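PDB 5WCE: beta sliding clamp, which probably tethers DNA polymerases and other partner proteins to DNA as a ring-shaped head-to-tail homodimer, so conferring processivity on replication. Local coordinates for residues L338-Q343 against T360-P365; I147-F152 against P368-V373; R86-G91 against G110-N115. All blocks are in the same frame, centred on the assembly; numbering follows the deposited sequence.

In the fold
Contact 3 comes first along the chain and closes before the others begin; it lies in the N-terminal domain, at the interface with the second subunit. Contacts 1 and 2 lie close together, their centres about 8 Å apart, whereas the centre of contact 3 lies about 50 Å from that of contact 1 and about 45 Å from that of contact 2. Between 147-152 and 368-373 the chain runs through both segments of contact 1. Strands 360-364 and 370-374 are antiparallel neighbours in one eight-stranded sheet that also holds strand 188-195. Contacts 1 and 2 thus lie where the central and C-terminal domains join, and contact 3 where two protomers close the ring.

Contact 1 of 3, residues L338-Q343 against T360-P365; sequences LDVCGQ and TLVVDP
V340 and V362 meet tip to tip, the CG1 methyl of V340 standing 3.6 Å from V362 CG1. The same V340 CG1 also lies 3.8 Å from V362 CB and 4.0 Å from V362 CG2, so a single methyl of the helix sits against the branch point and both arms of the strand residue. Torsions explain the meeting: each CG1 is anti to its own main-chain nitrogen (chi1 174° in V340, -172° in V362), which sends one methyl from each residue into the interface between helix 334-343 and the sheet. One turn on, the contact turns polar. Q343 O and D364 OD2 are 4.1 Å apart and are joined through a water, which lies 2.7 Å from Q343 O and 2.6 Å from D364 OD2 and donates to both. The carboxylate is set from outside the pair: D364 OD2 also accepts from A345 N, and D364 OD1 from V366 N. Around the valines, Y372 and L374 of the adjacent strand extend the apolar surface under V340. The buried carboxylate therefore has both oxygens supplied with donors, consistent with an ionised D364, and the water, spending a proton on each side, separates two acceptors that would otherwise probably repel each other, so that helix and strand are joined by one apolar touch and one solvent bridge.

Contact 2 of 3, residues I147-F152 against P368-V373; sequences IDKTRF and PGVKYV
K149 and Y372 share the one direct hydrogen bond between 147-152 and 368-373: Y372 OH donates to K149 O over 2.9 Å. The hydroxyl lies in the carbonyl plane, with a C=O...O angle of 127°, and so uses a lone pair of the oxygen. K149 O is also at the edge of the tyrosine ring, 3.3 Å from Y372 CE1, and the lysine's own CB lies against the same hydroxyl, K149 CB to Y372 OH being 3.6 Å.

The apolar touches flank this bond. On one flank the lysine's aliphatic chain, bent at chi2 (-78°), crosses V370 at about a right angle, with K149 CD 3.9 Å from V370 CG1. On the other, F152 and Y372 meet through ring carbons, F152 CE1 lying 3.8 Å from Y372 CE1. The tyrosine comes in at the rim of the phenylalanine ring, near its plane, which rules out a face-to-face stack.

Beyond the pair, V340 and Q343 of helix 334-343 also touch Y372, and K149 NZ makes a weak hydrogen bond to Q343 O. Strand 370-374 pairs with strand 188-195, so this contact lies at the seam of the bacterial beta clamp where one sheet runs from the central into the C-terminal domain.

Contact 3 of 3, residues R86-G91 against G110-N115; sequences RKLPDG and GRSRFN
At the end of the N-terminal domain that meets the second subunit, the loop following helix 78-87 packs on strand 112-116, L88 being the residue that reaches S112 and F114. The CA atoms of L88 and S112 are 8.3 Å apart, too far for the backbones to touch, and side chains span the gap. One methyl makes the contact: L88 CD2 stands 4.2 Å from S112 OG and 4.3 Å from S112 CB, and 4.4 Å from F114 CE1. These are loose van der Waals approaches, and the 81 Å² buried between the segments, both sides summed, is correspondingly small. With its CG beside the main-chain nitrogen (chi1 -65°) and CD1 extended (chi2 170°), L88 turns its CD2 branch to the strand. The methyl meets the phenylalanine ring obliquely. S112 and F114, two apart on the strand, both direct their side chains to this side of it.

In the head-to-tail ring of the beta clamp this strand is the outermost of its five-stranded sheet within the chain, and residues S112 to N115 form an antiparallel ladder with a strand of the second subunit, carrying the sheet across the boundary. R282 of that subunit packs on both L88 and S112, and also donates through NH1 to K87 O. Salt bridges lie to either end of the packing: K87 NZ with D281 of the second subunit, and R111 NH1 with E318 of the same neighbouring chain. Within its own chain, L88 also touches A109 of strand 105-109 and R14 of helix 14-25, while R14 NH2 donates to R86 O at the end of helix 78-87.

Contact 1 of 3, residues L338-Q343 against T360-P365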
loop_
_atom_site.group_PDB
_atom_site.type_symbol
_atom_site.label_atom_id
_atom_site.label_comp_id
_atom_site.label_asym_id
_atom_site.label_seq_id
_atom_site.Cartn_x
_atom_site.Cartn_y
_atom_site.Cartn_z
ATOM N N LEU A 338 -19.808 10.252 -3.653
ATOM C CA LEU A 338 -18.510 10.797 -3.195
ATOM C C LEU A 338 -17.559 10.991 -4.342
ATOM O O LEU A 338 -16.819 11.965 -4.354
ATOM C CB LEU A 338 -17.919 9.919 -2.102
ATOM C CG LEU A 338 -18.682 10.013 -0.795
ATOM C CD1 LEU A 338 -18.184 8.919 0.113
ATOM C CD2 LEU A 338 -18.545 11.400 -0.172
ATOM N N ASP A 339 -17.581 10.108 -5.324
ATOM C CA ASP A 339 -16.729 10.276 -6.523
ATOM C C ASP A 339 -17.012 11.578 -7.248
ATOM O O ASP A 339 -16.109 12.350 -7.619
ATOM C CB ASP A 339 -16.915 9.086 -7.475
ATOM C CG ASP A 339 -16.198 7.815 -7.025
ATOM O OD1 ASP A 339 -15.352 7.835 -6.100
ATOM O OD2 ASP A 339 -16.583 6.772 -7.570
ATOM N N VAL A 340 -18.296 11.882 -7.416
ATOM C CA VAL A 340 -18.685 13.152 -7.996
ATOM C C VAL A 340 -18.279 14.335 -7.147
ATOM O O VAL A 340 -17.697 15.289 -7.683
ATOM C CB VAL A 340 -20.218 13.182 -8.293
ATOM C CG1 VAL A 340 -20.615 14.580 -8.755
ATOM C CG2 VAL A 340 -20.526 12.168 -9.346
ATOM N N CYS A 341 -18.567 14.322 -5.839
ATOM C CA CYS A 341 -18.163 15.420 -4.991
ATOM C C CYS A 341 -16.626 15.628 -5.046
ATOM O O CYS A 341 -16.142 16.750 -4.974
ATOM C CB CYS A 341 -18.592 15.196 -3.536
ATOM S SG CYS A 341 -20.392 15.218 -3.331
ATOM N N GLY A 342 -15.882 14.541 -5.199
ATOM C CA GLY A 342 -14.404 14.584 -5.376
ATOM C C GLY A 342 -13.907 15.290 -6.624
ATOM O O GLY A 342 -12.761 15.668 -6.679
ATOM N N GLN A 343 -14.754 15.458 -7.637
ATOM C CA GLN A 343 -14.398 16.154 -8.876
ATOM C C GLN A 343 -14.739 17.613 -8.871
ATOM O O GLN A 343 -14.196 18.350 -9.656
ATOM C CB GLN A 343 -15.077 15.490 -10.082
ATOM C CG GLN A 343 -14.596 14.078 -10.327
ATOM C CD GLN A 343 -13.112 14.036 -10.643
ATOM O OE1 GLN A 343 -12.560 14.972 -11.242
ATOM N NE2 GLN A 343 -12.447 13.004 -10.162
ATOM N N THR A 360 -29.893 11.898 -12.325
ATOM C CA THR A 360 -29.656 13.134 -11.689
ATOM C C THR A 360 -28.398 13.748 -12.288
ATOM O O THR A 360 -27.434 13.075 -12.451
ATOM C CB THR A 360 -29.484 12.900 -10.165
ATOM O OG1 THR A 360 -30.721 12.410 -9.624
ATOM C CG2 THR A 360 -29.147 14.128 -9.446
ATOM N N LEU A 361 -28.436 15.047 -12.569
ATOM C CA LEU A 361 -27.301 15.792 -13.138
ATOM C C LEU A 361 -26.617 16.507 -11.999
ATOM O O LEU A 361 -27.285 17.082 -11.112
ATOM C CB LEU A 361 -27.802 16.842 -14.143
ATOM C CG LEU A 361 -26.778 17.619 -14.928
ATOM C CD1 LEU A 361 -26.075 16.637 -15.833
ATOM C CD2 LEU A 361 -27.392 18.709 -15.804
ATOM N N VAL A 362 -25.293 16.478 -11.996
ATOM C CA VAL A 362 -24.514 17.298 -11.081
ATOM C C VAL A 362 -23.620 18.187 -11.925
ATOM O O VAL A 362 -22.910 17.686 -12.852
ATOM C CB VAL A 362 -23.657 16.443 -10.139
ATOM C CG1 VAL A 362 -23.005 17.315 -9.081
ATOM C CG2 VAL A 362 -24.519 15.359 -9.493
ATOM N N VAL A 363 -23.678 19.478 -11.663
ATOM C CA VAL A 363 -22.865 20.441 -12.389
ATOM C C VAL A 363 -21.970 21.193 -11.422
ATOM O O VAL A 363 -22.264 21.305 -10.231
ATOM C CB VAL A 363 -23.649 21.399 -13.292
ATOM C CG1 VAL A 363 -24.394 20.662 -14.421
ATOM C CG2 VAL A 363 -24.573 22.257 -12.549
ATOM N N ASP A 364 -20.860 21.685 -11.957
ATOM C CA ASP A 364 -19.833 22.343 -11.187
ATOM C C ASP A 364 -19.891 23.827 -11.556
ATOM O O ASP A 364 -19.508 24.202 -12.687
ATOM C CB ASP A 364 -18.446 21.807 -11.529
ATOM C CG ASP A 364 -17.371 22.407 -10.661
ATOM O OD1 ASP A 364 -17.592 23.530 -10.099
ATOM O OD2 ASP A 364 -16.280 21.792 -10.550
ATOM N N PRO A 365 -20.322 24.694 -10.612
ATOM C CA PRO A 365 -20.424 26.132 -10.968
ATOM C C PRO A 365 -19.111 26.821 -11.396
ATOM O O PRO A 365 -19.188 27.876 -12.031
ATOM C CB PRO A 365 -21.003 26.785 -9.694
ATOM C CG PRO A 365 -21.692 25.656 -8.965
ATOM C CD PRO A 365 -20.858 24.432 -9.261
HETATM O O HOH W 1 -15.313 19.645 -11.746
#

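Contact 2 of 3, residues I147-F152 against P368-V373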
loop_
_atom_site.group_PDB
_atom_site.type_symbol
_atom_site.label_atom_id
_atom_site.label_comp_id
_atom_site.label_asym_id
_atom_site.label_seq_id
_atom_site.Cartn_x
_atom_site.Cartn_y
_atom_site.Cartn_z
ATOM N N ILE A 147 -8.886 13.579 -18.786
ATOM C CA ILE A 147 -8.770 12.281 -18.207
ATOM C C ILE A 147 -9.136 12.271 -16.708
ATOM O O ILE A 147 -9.969 11.453 -16.256
ATOM C CB ILE A 147 -7.350 11.665 -18.448
ATOM C CG1 ILE A 147 -7.170 11.379 -19.933
ATOM C CG2 ILE A 147 -7.159 10.405 -17.643
ATOM C CD1 ILE A 147 -5.709 11.136 -20.340
ATOM N N ASP A 148 -8.519 13.165 -15.943
ATOM C CA ASP A 148 -8.735 13.145 -14.483
ATOM C C ASP A 148 -10.202 13.436 -14.068
ATOM O O ASP A 148 -10.685 12.880 -13.081
ATOM C CB ASP A 148 -7.786 14.085 -13.761
ATOM C CG ASP A 148 -6.313 13.571 -13.734
ATOM O OD1 ASP A 148 -6.054 12.451 -14.237
ATOM O OD2 ASP A 148 -5.442 14.348 -13.260
ATOM N N LYS A 149 -10.888 14.262 -14.829
ATOM C CA LYS A 149 -12.322 14.529 -14.616
ATOM C C LYS A 149 -13.255 13.366 -14.909
ATOM O O LYS A 149 -14.400 13.393 -14.478
ATOM C CB LYS A 149 -12.766 15.743 -15.415
ATOM C CG LYS A 149 -12.082 17.056 -15.065
ATOM C CD LYS A 149 -12.642 17.667 -13.789
ATOM C CE LYS A 149 -12.113 19.067 -13.611
ATOM N NZ LYS A 149 -12.409 19.541 -12.235
ATOM N N THR A 150 -12.814 12.349 -15.664
ATOM C CA THR A 150 -13.720 11.293 -16.143
ATOM C C THR A 150 -13.313 9.848 -15.864
ATOM O O THR A 150 -14.156 8.979 -15.857
ATOM C CB THR A 150 -13.908 11.399 -17.663
ATOM O OG1 THR A 150 -12.626 11.260 -18.309
ATOM C CG2 THR A 150 -14.531 12.739 -18.017
ATOM N N ARG A 151 -12.034 9.560 -15.641
ATOM C CA ARG A 151 -11.597 8.157 -15.793
ATOM C C ARG A 151 -12.105 7.250 -14.663
ATOM O O ARG A 151 -12.288 6.067 -14.859
ATOM C CB ARG A 151 -10.081 8.070 -15.917
ATOM C CG ARG A 151 -9.342 8.212 -14.654
ATOM C CD ARG A 151 -7.838 8.210 -14.787
ATOM N NE ARG A 151 -7.281 6.895 -14.774
ATOM C CZ ARG A 151 -6.054 6.583 -14.321
ATOM N NH1 ARG A 151 -5.216 7.509 -13.829
ATOM N NH2 ARG A 151 -5.685 5.326 -14.357
ATOM N N PHE A 152 -12.426 7.851 -13.519
ATOM C CA PHE A 152 -13.007 7.124 -12.390
ATOM C C PHE A 152 -14.300 6.432 -12.777
ATOM O O PHE A 152 -14.643 5.417 -12.195
ATOM C CB PHE A 152 -13.229 8.072 -11.190
ATOM C CG PHE A 152 -14.430 8.987 -11.355
ATOM C CD1 PHE A 152 -14.315 10.217 -11.996
ATOM C CD2 PHE A 152 -15.697 8.576 -10.939
ATOM C CE1 PHE A 152 -15.425 11.042 -12.201
ATOM C CE2 PHE A 152 -16.807 9.398 -11.134
ATOM C CZ PHE A 152 -16.668 10.626 -11.731
ATOM N N PRO A 368 -17.999 24.902 -16.225
ATOM C CA PRO A 368 -19.096 24.529 -17.137
ATOM C C PRO A 368 -18.734 23.373 -18.121
ATOM O O PRO A 368 -19.618 22.898 -18.834
ATOM C CB PRO A 368 -19.340 25.813 -17.957
ATOM C CG PRO A 368 -18.071 26.525 -17.962
ATOM C CD PRO A 368 -17.423 26.218 -16.622
ATOM N N GLY A 369 -17.452 23.002 -18.210
ATOM C CA GLY A 369 -17.007 22.005 -19.150
ATOM C C GLY A 369 -17.072 20.571 -18.620
ATOM O O GLY A 369 -16.480 19.677 -19.254
ATOM N N VAL A 370 -17.689 20.333 -17.443
ATOM C CA VAL A 370 -17.930 18.984 -16.951
ATOM C C VAL A 370 -19.424 18.755 -16.655
ATOM O O VAL A 370 -20.161 19.736 -16.428
ATOM C CB VAL A 370 -17.086 18.646 -15.726
ATOM C CG1 VAL A 370 -15.617 18.855 -16.037
ATOM C CG2 VAL A 370 -17.466 19.527 -14.529
ATOM N N LYS A 371 -19.863 17.525 -16.792
ATOM C CA LYS A 371 -21.193 17.085 -16.347
ATOM C C LYS A 371 -21.042 15.734 -15.688
ATOM O O LYS A 371 -20.334 14.843 -16.211
ATOM C CB LYS A 371 -22.198 17.013 -17.522
ATOM C CG LYS A 371 -22.513 18.356 -18.137
ATOM C CD LYS A 371 -23.506 18.219 -19.301
ATOM C CE LYS A 371 -23.843 19.535 -20.020
ATOM N NZ LYS A 371 -22.880 19.874 -21.098
ATOM N N TYR A 372 -21.749 15.530 -14.561
ATOM C CA TYR A 372 -21.839 14.203 -13.952
ATOM C C TYR A 372 -23.316 13.754 -13.850
ATOM O O TYR A 372 -24.227 14.572 -13.634
ATOM C CB TYR A 372 -21.189 14.165 -12.597
ATOM C CG TYR A 372 -19.747 14.557 -12.720
ATOM C CD1 TYR A 372 -18.800 13.634 -13.161
ATOM C CD2 TYR A 372 -19.349 15.859 -12.497
ATOM C CE1 TYR A 372 -17.473 14.032 -13.345
ATOM C CE2 TYR A 372 -18.033 16.255 -12.728
ATOM C CZ TYR A 372 -17.116 15.294 -13.144
ATOM O OH TYR A 372 -15.772 15.647 -13.356
ATOM N N VAL A 373 -23.511 12.476 -14.080
ATOM C CA VAL A 373 -24.818 11.861 -14.012
ATOM C C VAL A 373 -24.717 10.713 -12.973
ATOM O O VAL A 373 -23.798 9.840 -13.037
ATOM C CB VAL A 373 -25.342 11.324 -15.350
ATOM C CG1 VAL A 373 -26.781 10.854 -15.211
ATOM C CG2 VAL A 373 -25.291 12.392 -16.436
#

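Contact 3 of 3, residues R86-G91 against G110-N115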
loop_
_atom_site.group_PDB
_atom_site.type_symbol
_atom_site.label_atom_id
_atom_site.label_comp_id
_atom_site.label_asym_id
_atom_site.label_seq_id
_atom_site.Cartn_x
_atom_site.Cartn_y
_atom_site.Cartn_z
ATOM N N ARG A 86 18.067 0.001 -12.092
ATOM C CA ARG A 86 17.671 0.762 -10.919
ATOM C C ARG A 86 18.667 0.588 -9.761
ATOM O O ARG A 86 18.974 1.528 -9.064
ATOM C CB ARG A 86 16.268 0.342 -10.470
ATOM C CG ARG A 86 15.577 1.371 -9.583
ATOM C CD ARG A 86 14.214 0.918 -9.094
ATOM N NE ARG A 86 14.288 -0.363 -8.387
ATOM C CZ ARG A 86 14.847 -0.581 -7.187
ATOM N NH1 ARG A 86 15.465 0.389 -6.488
ATOM N NH2 ARG A 86 14.837 -1.805 -6.669
ATOM N N LYS A 87 19.194 -0.608 -9.578
ATOM C CA LYS A 87 20.064 -0.898 -8.468
ATOM C C LYS A 87 21.519 -0.595 -8.772
ATOM O O LYS A 87 22.334 -0.666 -7.857
ATOM C CB LYS A 87 19.924 -2.360 -8.068
ATOM C CG LYS A 87 18.541 -2.706 -7.602
ATOM C CD LYS A 87 18.423 -4.197 -7.304
ATOM C CE LYS A 87 16.970 -4.633 -7.027
ATOM N NZ LYS A 87 17.019 -6.100 -6.666
ATOM N N LEU A 88 21.865 -0.276 -10.020
ATOM C CA LEU A 88 23.233 0.093 -10.330
ATOM C C LEU A 88 23.610 1.421 -9.660
ATOM O O LEU A 88 22.761 2.236 -9.404
ATOM C CB LEU A 88 23.476 0.146 -11.849
ATOM C CG LEU A 88 23.374 -1.160 -12.646
ATOM C CD1 LEU A 88 23.393 -0.950 -14.152
ATOM C CD2 LEU A 88 24.469 -2.102 -12.216
ATOM N N PRO A 89 24.904 1.627 -9.342
ATOM C CA PRO A 89 25.279 2.905 -8.682
ATOM C C PRO A 89 24.903 4.132 -9.521
ATOM O O PRO A 89 24.982 4.078 -10.749
ATOM C CB PRO A 89 26.778 2.826 -8.557
ATOM C CG PRO A 89 27.178 1.468 -8.987
ATOM C CD PRO A 89 26.073 0.858 -9.757
ATOM N N ASP A 90 24.493 5.207 -8.859
ATOM C CA ASP A 90 24.286 6.526 -9.481
ATOM C C ASP A 90 25.489 6.910 -10.344
ATOM O O ASP A 90 26.647 6.721 -9.948
ATOM C CB ASP A 90 24.215 7.627 -8.417
ATOM C CG ASP A 90 22.935 7.663 -7.696
ATOM O OD1 ASP A 90 21.997 6.934 -8.062
ATOM O OD2 ASP A 90 22.871 8.445 -6.716
ATOM N N GLY A 91 25.220 7.438 -11.524
ATOM C CA GLY A 91 26.279 7.856 -12.408
ATOM C C GLY A 91 27.016 6.785 -13.163
ATOM O O GLY A 91 27.894 7.111 -13.954
ATOM N N GLY A 110 30.482 -1.063 -13.623
ATOM C CA GLY A 110 31.345 -1.077 -12.442
ATOM C C GLY A 110 31.848 -2.478 -12.313
ATOM O O GLY A 110 32.350 -3.037 -13.246
ATOM N N ARG A 111 31.604 -3.078 -11.160
ATOM C CA ARG A 111 32.083 -4.434 -10.884
ATOM C C ARG A 111 30.941 -5.484 -10.942
ATOM O O ARG A 111 31.099 -6.585 -10.405
ATOM C CB ARG A 111 32.769 -4.400 -9.488
ATOM C CG ARG A 111 33.942 -3.401 -9.434
ATOM C CD ARG A 111 35.293 -4.094 -9.439
ATOM N NE ARG A 111 35.538 -4.408 -8.048
ATOM C CZ ARG A 111 36.271 -5.382 -7.539
ATOM N NH1 ARG A 111 36.997 -6.224 -8.268
ATOM N NH2 ARG A 111 36.269 -5.484 -6.225
ATOM N N SER A 112 29.797 -5.106 -11.512
ATOM C CA SER A 112 28.661 -6.009 -11.768
ATOM C C SER A 112 28.578 -6.469 -13.222
ATOM O O SER A 112 28.746 -5.648 -14.156
ATOM C CB SER A 112 27.308 -5.294 -11.527
ATOM O OG SER A 112 27.273 -4.609 -10.311
ATOM N N ARG A 113 28.250 -7.746 -13.412
ATOM C CA ARG A 113 28.012 -8.327 -14.736
ATOM C C ARG A 113 26.789 -9.228 -14.688
ATOM O O ARG A 113 26.720 -10.144 -13.833
ATOM C CB ARG A 113 29.218 -9.127 -15.178
ATOM C CG ARG A 113 29.156 -9.639 -16.614
ATOM C CD ARG A 113 30.371 -10.520 -16.842
ATOM N NE ARG A 113 30.468 -11.044 -18.176
ATOM C CZ ARG A 113 30.923 -10.374 -19.235
ATOM N NH1 ARG A 113 31.267 -9.080 -19.144
ATOM N NH2 ARG A 113 30.979 -10.980 -20.430
ATOM N N PHE A 114 25.817 -8.968 -15.576
ATOM C CA PHE A 114 24.647 -9.800 -15.689
ATOM C C PHE A 114 24.576 -10.420 -17.092
ATOM O O PHE A 114 24.943 -9.777 -18.077
ATOM C CB PHE A 114 23.394 -9.012 -15.429
ATOM C CG PHE A 114 23.391 -8.275 -14.128
ATOM C CD1 PHE A 114 24.108 -7.085 -13.980
ATOM C CD2 PHE A 114 22.667 -8.753 -13.061
ATOM C CE1 PHE A 114 24.148 -6.419 -12.767
ATOM C CE2 PHE A 114 22.680 -8.077 -11.838
ATOM C CZ PHE A 114 23.426 -6.913 -11.696
ATOM N N ASN A 115 24.135 -11.676 -17.155
ATOM C CA ASN A 115 23.865 -12.370 -18.457
ATOM C C ASN A 115 22.387 -12.764 -18.406
ATOM O O ASN A 115 21.953 -13.507 -17.497
ATOM C CB ASN A 115 24.723 -13.603 -18.620
ATOM C CG ASN A 115 26.227 -13.328 -18.409
ATOM O OD1 ASN A 115 26.976 -13.294 -19.336
ATOM N ND2 ASN A 115 26.642 -13.176 -17.218
#